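Side-chain contacts in pantothenate kinase (Coxiella burnetii, PDB 3TQC), which catalyses the ATP-dependent phosphorylation of pantothenate to 4'-phosphopantothenate, the first step of coenzyme A biosynthesis: residues B[287-291]-B[292-296]; B[219-222]-B[223-227]. All coordinates share one frame; numbering follows the deposited sequence.

Interaction 1: residues B[287-291]-B[292-296]; sequences KVNLM and ENILP
L290 and L295 meet at the C-terminal end of helix 271-294, where methyl CD1 of L290 lodges in the hollow between the CB atoms of I294 and L295, 4.1 Å from the CB of L295. I294 crosses L290 at about a right angle and lays its CG1-CD1 arm back over the CA of L290. Next along the chain, M291 runs side by side with L295: the methionine chain, bent at chi2 and chi3, brings SD to 3.9 Å from CD2 of L295. V288 and E292 are paired likewise. The valine sets CG1, which its chi1 of 172° swings opposite the backbone N, against the carboxylate carbon CD of E292 at 3.4 Å. The amides of N289 and N293 instead cross, their planes 61° apart, in an unfavourable approach of two OD1 acceptors that leaves the modelled amide orientation, probably that of N293, in doubt; N289 ND2 turns to the carbonyl of G150 in a weak hydrogen bond. The backbone widens here in a pi-type turn: N293 N still bonds N289 O at 2.8 Å, but L295 N reaches five residues back to L290 O (2.9 Å, 162° at the hydrogen). The ring of P296 sets its CG 3.3 Å from M291 O. R213 of the second subunit donates a hydrogen bond to E292 O. The side chain of I294 touches residues of the probable P-loop, F151 and P152 lie against N293, and I294 and L295 pack on F232 and D234 of strand 229-234.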
ATOM      1  N   LYS B 287     -19.512  11.084 -12.551  1.00 29.10           N
ATOM      2  CA  LYS B 287     -19.790   9.661 -12.594  1.00 29.22           C
ATOM      3  C   LYS B 287     -18.780   8.880 -13.431  1.00 29.06           C
ATOM      4  O   LYS B 287     -18.513   7.713 -13.149  1.00 28.37           O
ATOM      5  CB  LYS B 287     -21.199   9.378 -13.116  1.00 30.92           C
ATOM      6  CG  LYS B 287     -21.528   7.881 -13.096  1.00 32.43           C
ATOM      7  CD  LYS B 287     -23.019   7.613 -12.984  1.00 35.91           C
ATOM      8  CE  LYS B 287     -23.649   7.357 -14.306  1.00 38.78           C
ATOM      9  NZ  LYS B 287     -23.174   6.066 -14.845  1.00 41.62           N
ATOM     10  N   VAL B 288     -18.250   9.513 -14.467  1.00 29.61           N
ATOM     11  CA  VAL B 288     -17.221   8.905 -15.277  1.00 29.83           C
ATOM     12  C   VAL B 288     -15.957   8.810 -14.431  1.00 28.44           C
ATOM     13  O   VAL B 288     -15.254   7.813 -14.479  1.00 28.34           O
ATOM     14  CB  VAL B 288     -16.962   9.713 -16.570  1.00 31.53           C
ATOM     15  CG1 VAL B 288     -15.746   9.169 -17.326  1.00 30.56           C
ATOM     16  CG2 VAL B 288     -18.200   9.695 -17.450  1.00 32.35           C
ATOM     17  N   ASN B 289     -15.691   9.845 -13.649  1.00 27.52           N
ATOM     18  CA  ASN B 289     -14.563   9.852 -12.746  1.00 26.28           C
ATOM     19  C   ASN B 289     -14.712   8.713 -11.740  1.00 25.61           C
ATOM     20  O   ASN B 289     -13.797   7.910 -11.545  1.00 24.55           O
ATOM     21  CB  ASN B 289     -14.469  11.202 -12.023  1.00 25.67           C
ATOM     22  CG  ASN B 289     -13.126  11.430 -11.361  1.00 23.69           C
ATOM     23  OD1 ASN B 289     -12.150  10.744 -11.659  1.00 23.86           O
ATOM     24  ND2 ASN B 289     -13.070  12.404 -10.457  1.00 22.96           N
ATOM     25  N   LEU B 290     -15.883   8.635 -11.122  1.00 25.90           N
ATOM     26  CA  LEU B 290     -16.178   7.548 -10.204  1.00 25.34           C
ATOM     27  C   LEU B 290     -15.909   6.196 -10.858  1.00 26.32           C
ATOM     28  O   LEU B 290     -15.174   5.376 -10.309  1.00 25.80           O
ATOM     29  CB  LEU B 290     -17.618   7.641  -9.729  1.00 25.46           C
ATOM     30  CG  LEU B 290     -18.188   6.517  -8.881  1.00 24.87           C
ATOM     31  CD1 LEU B 290     -17.400   6.343  -7.599  1.00 24.95           C
ATOM     32  CD2 LEU B 290     -19.632   6.850  -8.593  1.00 25.82           C
ATOM     33  N   MET B 291     -16.462   5.976 -12.044  1.00 28.53           N
ATOM     34  CA  MET B 291     -16.380   4.661 -12.674  1.00 29.98           C
ATOM     35  C   MET B 291     -14.975   4.342 -13.164  1.00 29.59           C
ATOM     36  O   MET B 291     -14.564   3.186 -13.121  1.00 29.57           O
ATOM     37  CB  MET B 291     -17.384   4.517 -13.825  1.00 32.07           C
ATOM     38  CG  MET B 291     -18.888   4.558 -13.424  1.00 35.45           C
ATOM     39  SD  MET B 291     -19.348   3.605 -11.936  1.00 38.34           S
ATOM     40  CE  MET B 291     -19.466   1.938 -12.603  1.00 40.49           C
ATOM     41  N   GLU B 292     -14.237   5.363 -13.598  1.00 29.60           N
ATOM     42  CA  GLU B 292     -12.932   5.159 -14.238  1.00 30.02           C
ATOM     43  C   GLU B 292     -11.745   5.246 -13.281  1.00 28.15           C
ATOM     44  O   GLU B 292     -10.745   4.558 -13.470  1.00 28.27           O
ATOM     45  CB  GLU B 292     -12.722   6.157 -15.384  1.00 31.03           C
ATOM     46  CG  GLU B 292     -13.675   5.989 -16.555  1.00 33.84           C
ATOM     47  CD  GLU B 292     -13.281   6.827 -17.773  1.00 36.05           C
ATOM     48  OE1 GLU B 292     -12.532   7.825 -17.645  1.00 37.67           O
ATOM     49  OE2 GLU B 292     -13.721   6.483 -18.874  1.00 40.35           O
ATOM     50  N   ASN B 293     -11.838   6.095 -12.268  1.00 26.94           N
ATOM     51  CA  ASN B 293     -10.666   6.415 -11.445  1.00 26.02           C
ATOM     52  C   ASN B 293     -10.795   6.233  -9.937  1.00 24.50           C
ATOM     53  O   ASN B 293      -9.789   6.230  -9.233  1.00 24.43           O
ATOM     54  CB  ASN B 293     -10.251   7.857 -11.718  1.00 26.08           C
ATOM     55  CG  ASN B 293     -10.136   8.148 -13.187  1.00 27.61           C
ATOM     56  OD1 ASN B 293     -10.838   9.010 -13.711  1.00 31.52           O
ATOM     57  ND2 ASN B 293      -9.265   7.423 -13.870  1.00 26.55           N
ATOM     58  N   ILE B 294     -12.010   6.102  -9.434  1.00 24.35           N
ATOM     59  CA  ILE B 294     -12.227   6.059  -7.993  1.00 23.11           C
ATOM     60  C   ILE B 294     -12.635   4.655  -7.595  1.00 22.93           C
ATOM     61  O   ILE B 294     -11.901   3.974  -6.898  1.00 22.37           O
ATOM     62  CB  ILE B 294     -13.290   7.081  -7.564  1.00 23.30           C
ATOM     63  CG1 ILE B 294     -12.924   8.472  -8.112  1.00 23.83           C
ATOM     64  CG2 ILE B 294     -13.444   7.081  -6.024  1.00 22.42           C
ATOM     65  CD1 ILE B 294     -13.876   9.599  -7.710  1.00 24.96           C
ATOM     66  N   LEU B 295     -13.775   4.210  -8.109  1.00 23.89           N
ATOM     67  CA  LEU B 295     -14.367   2.917  -7.758  1.00 24.36           C
ATOM     68  C   LEU B 295     -13.472   1.707  -8.058  1.00 24.79           C
ATOM     69  O   LEU B 295     -13.473   0.739  -7.303  1.00 25.01           O
ATOM     70  CB  LEU B 295     -15.705   2.748  -8.491  1.00 25.55           C
ATOM     71  CG  LEU B 295     -16.686   1.713  -7.959  1.00 26.55           C
ATOM     72  CD1 LEU B 295     -17.060   2.015  -6.503  1.00 26.20           C
ATOM     73  CD2 LEU B 295     -17.942   1.661  -8.849  1.00 28.46           C
ATOM     74  N   PRO B 296     -12.704   1.748  -9.160  1.00 25.39           N
ATOM     75  CA  PRO B 296     -11.789   0.651  -9.414  1.00 25.54           C
ATOM     76  C   PRO B 296     -10.777   0.393  -8.303  1.00 24.42           C
ATOM     77  O   PRO B 296     -10.255  -0.701  -8.209  1.00 23.97           O
ATOM     78  CB  PRO B 296     -11.070   1.099 -10.682  1.00 26.33           C
ATOM     79  CG  PRO B 296     -12.079   1.901 -11.384  1.00 27.42           C
ATOM     80  CD  PRO B 296     -12.784   2.656 -10.321  1.00 26.39           C
TER

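Interaction 2: residues B[219-222]-B[223-227]; sequences LQVF and VSDFF
D225 turns back on F222: its OD1 accepts the backbone N-H of F222 at 2.8 Å, nearly straight at 170°, on the anti side of the carboxylate. D225 N in turn donates to F222 O at 2.9 Å from well above the carbonyl plane, the i+3 to i bond of the 3-10 turn; the carboxylate's hold on the N-H three residues back is one half of a capping-box pattern. Having CG anti to its carbonyl carbon (chi1 -62°), D225 lies alongside the F222 side chain, carboxylate and ring planes 24° apart. V221 presents CG2 to CE1 of F226 at 3.3 Å, a close approach in which the two side chains cross at about a right angle; the same methyl lies 3.5 Å from D225 OD1. V223 O takes the N-H of F226. Further out, R300 of the second subunit forms a salt bridge to D225 OD1, which would further fix the carboxylate, and R300 of S224's own chain hydrogen-bonds S224 OG through NH2. The turn lies in the loop between strands 199-203 and 229-234, where V223 and F226 rest on L164 of helix 157-168, and F222 meets T210 of both subunits.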
ATOM      1  N   LEU B 219      10.788   6.753 -11.232  1.00 39.82           N
ATOM      2  CA  LEU B 219      10.477   6.277  -9.875  1.00 37.93           C
ATOM      3  C   LEU B 219       8.998   6.460  -9.551  1.00 35.87           C
ATOM      4  O   LEU B 219       8.420   7.522  -9.820  1.00 35.60           O
ATOM      5  CB  LEU B 219      11.347   6.978  -8.818  1.00 37.98           C
ATOM      6  CG  LEU B 219      12.659   6.238  -8.512  1.00 39.98           C
ATOM      7  CD1 LEU B 219      13.772   7.145  -7.989  1.00 40.96           C
ATOM      8  CD2 LEU B 219      12.361   5.120  -7.523  1.00 41.42           C
ATOM      9  N   GLN B 220       8.393   5.415  -8.988  1.00 33.92           N
ATOM     10  CA  GLN B 220       6.964   5.400  -8.741  1.00 32.60           C
ATOM     11  C   GLN B 220       6.681   5.202  -7.264  1.00 30.73           C
ATOM     12  O   GLN B 220       7.080   4.203  -6.665  1.00 30.16           O
ATOM     13  CB  GLN B 220       6.266   4.295  -9.552  1.00 33.11           C
ATOM     14  CG  GLN B 220       6.298   4.469 -11.096  1.00 35.35           C
ATOM     15  CD  GLN B 220       5.654   5.772 -11.582  1.00 36.64           C
ATOM     16  OE1 GLN B 220       4.554   6.140 -11.156  1.00 38.11           O
ATOM     17  NE2 GLN B 220       6.343   6.473 -12.469  1.00 37.42           N
ATOM     18  N   VAL B 221       5.989   6.181  -6.700  1.00 29.47           N
ATOM     19  CA  VAL B 221       5.376   6.083  -5.383  1.00 28.05           C
ATOM     20  C   VAL B 221       3.928   6.554  -5.522  1.00 26.38           C
ATOM     21  O   VAL B 221       3.614   7.416  -6.342  1.00 26.99           O
ATOM     22  CB  VAL B 221       6.103   6.958  -4.321  1.00 28.11           C
ATOM     23  CG1 VAL B 221       6.333   8.375  -4.850  1.00 29.26           C
ATOM     24  CG2 VAL B 221       5.298   7.024  -3.047  1.00 27.49           C
ATOM     25  N   PHE B 222       3.061   5.959  -4.723  1.00 24.61           N
ATOM     26  CA  PHE B 222       1.650   6.288  -4.698  1.00 23.51           C
ATOM     27  C   PHE B 222       1.330   7.023  -3.419  1.00 22.23           C
ATOM     28  O   PHE B 222       2.063   6.908  -2.443  1.00 21.20           O
ATOM     29  CB  PHE B 222       0.822   5.009  -4.744  1.00 22.98           C
ATOM     30  CG  PHE B 222       1.287   4.033  -5.774  1.00 23.85           C
ATOM     31  CD1 PHE B 222       1.672   4.469  -7.029  1.00 25.55           C
ATOM     32  CD2 PHE B 222       1.323   2.679  -5.502  1.00 24.29           C
ATOM     33  CE1 PHE B 222       2.094   3.579  -7.977  1.00 26.95           C
ATOM     34  CE2 PHE B 222       1.741   1.790  -6.465  1.00 26.11           C
ATOM     35  CZ  PHE B 222       2.128   2.248  -7.700  1.00 26.72           C
ATOM     36  N   VAL B 223       0.231   7.773  -3.433  1.00 21.58           N
ATOM     37  CA  VAL B 223      -0.264   8.442  -2.230  1.00 20.84           C
ATOM     38  C   VAL B 223      -0.389   7.438  -1.090  1.00 20.60           C
ATOM     39  O   VAL B 223      -0.012   7.738   0.044  1.00 20.17           O
ATOM     40  CB  VAL B 223      -1.634   9.124  -2.484  1.00 20.94           C
ATOM     41  CG1 VAL B 223      -2.244   9.616  -1.195  1.00 19.03           C
ATOM     42  CG2 VAL B 223      -1.485  10.260  -3.501  1.00 19.85           C
ATOM     43  N   SER B 224      -0.893   6.246  -1.398  1.00 20.25           N
ATOM     44  CA  SER B 224      -1.041   5.192  -0.399  1.00 20.30           C
ATOM     45  C   SER B 224       0.273   4.780   0.284  1.00 20.85           C
ATOM     46  O   SER B 224       0.262   4.246   1.402  1.00 21.10           O
ATOM     47  CB  SER B 224      -1.708   3.963  -1.019  1.00 20.52           C
ATOM     48  OG  SER B 224      -0.836   3.321  -1.924  1.00 20.36           O
ATOM     49  N   ASP B 225       1.407   5.056  -0.348  1.00 20.99           N
ATOM     50  CA  ASP B 225       2.678   4.767   0.301  1.00 21.46           C
ATOM     51  C   ASP B 225       2.991   5.742   1.437  1.00 21.11           C
ATOM     52  O   ASP B 225       3.909   5.497   2.225  1.00 21.05           O
ATOM     53  CB  ASP B 225       3.808   4.721  -0.718  1.00 22.59           C
ATOM     54  CG  ASP B 225       3.613   3.611  -1.751  1.00 24.02           C
ATOM     55  OD1 ASP B 225       3.706   3.885  -2.955  1.00 27.20           O
ATOM     56  OD2 ASP B 225       3.355   2.464  -1.359  1.00 26.41           O
ATOM     57  N   PHE B 226       2.196   6.806   1.560  1.00 20.46           N
ATOM     58  CA  PHE B 226       2.367   7.778   2.631  1.00 20.17           C
ATOM     59  C   PHE B 226       1.266   7.770   3.658  1.00 20.16           C
ATOM     60  O   PHE B 226       1.264   8.597   4.591  1.00 21.98           O
ATOM     61  CB  PHE B 226       2.519   9.164   2.050  1.00 20.38           C
ATOM     62  CG  PHE B 226       3.752   9.321   1.271  1.00 19.93           C
ATOM     63  CD1 PHE B 226       3.718   9.330  -0.103  1.00 20.38           C
ATOM     64  CD2 PHE B 226       4.969   9.398   1.915  1.00 18.98           C
ATOM     65  CE1 PHE B 226       4.881   9.455  -0.830  1.00 20.64           C
ATOM     66  CE2 PHE B 226       6.128   9.510   1.208  1.00 19.60           C
ATOM     67  CZ  PHE B 226       6.088   9.546  -0.177  1.00 21.31           C
ATOM     68  N   PHE B 227       0.343   6.835   3.547  1.00 19.70           N
ATOM     69  CA  PHE B 227      -0.642   6.693   4.599  1.00 19.20           C
ATOM     70  C   PHE B 227      -0.682   5.296   5.172  1.00 19.50           C
ATOM     71  O   PHE B 227      -0.151   4.348   4.600  1.00 20.13           O
ATOM     72  CB  PHE B 227      -2.032   7.246   4.186  1.00 19.23           C
ATOM     73  CG  PHE B 227      -2.721   6.523   3.062  1.00 18.31           C
ATOM     74  CD1 PHE B 227      -2.990   5.162   3.125  1.00 21.70           C
ATOM     75  CD2 PHE B 227      -3.196   7.234   1.977  1.00 20.41           C
ATOM     76  CE1 PHE B 227      -3.704   4.507   2.092  1.00 21.35           C
ATOM     77  CE2 PHE B 227      -3.889   6.594   0.933  1.00 21.65           C
ATOM     78  CZ  PHE B 227      -4.146   5.231   0.998  1.00 21.01           C
TER

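Overall arrangement
Interaction 2 precedes interaction 1 along the chain; their centres lie 20 Å apart and their nearest atoms about 11 Å. Strand 229-234 stands between them in sequence: the 219-227 loop leads into it, and the helix end at 287-296 packs on it. Both reach the second subunit, where L219 packs on P296 of that chain, joining them. Interaction 1 is nearer the nucleotide without touching it: the side chain of L290 is about 4 Å from that of S100, which lines the bound ADP, and the side chain of I294 about 9 Å from ADP. V223 of interaction 2 stands farther back, its side chain about 12 Å from that of K105 in the ADP pocket.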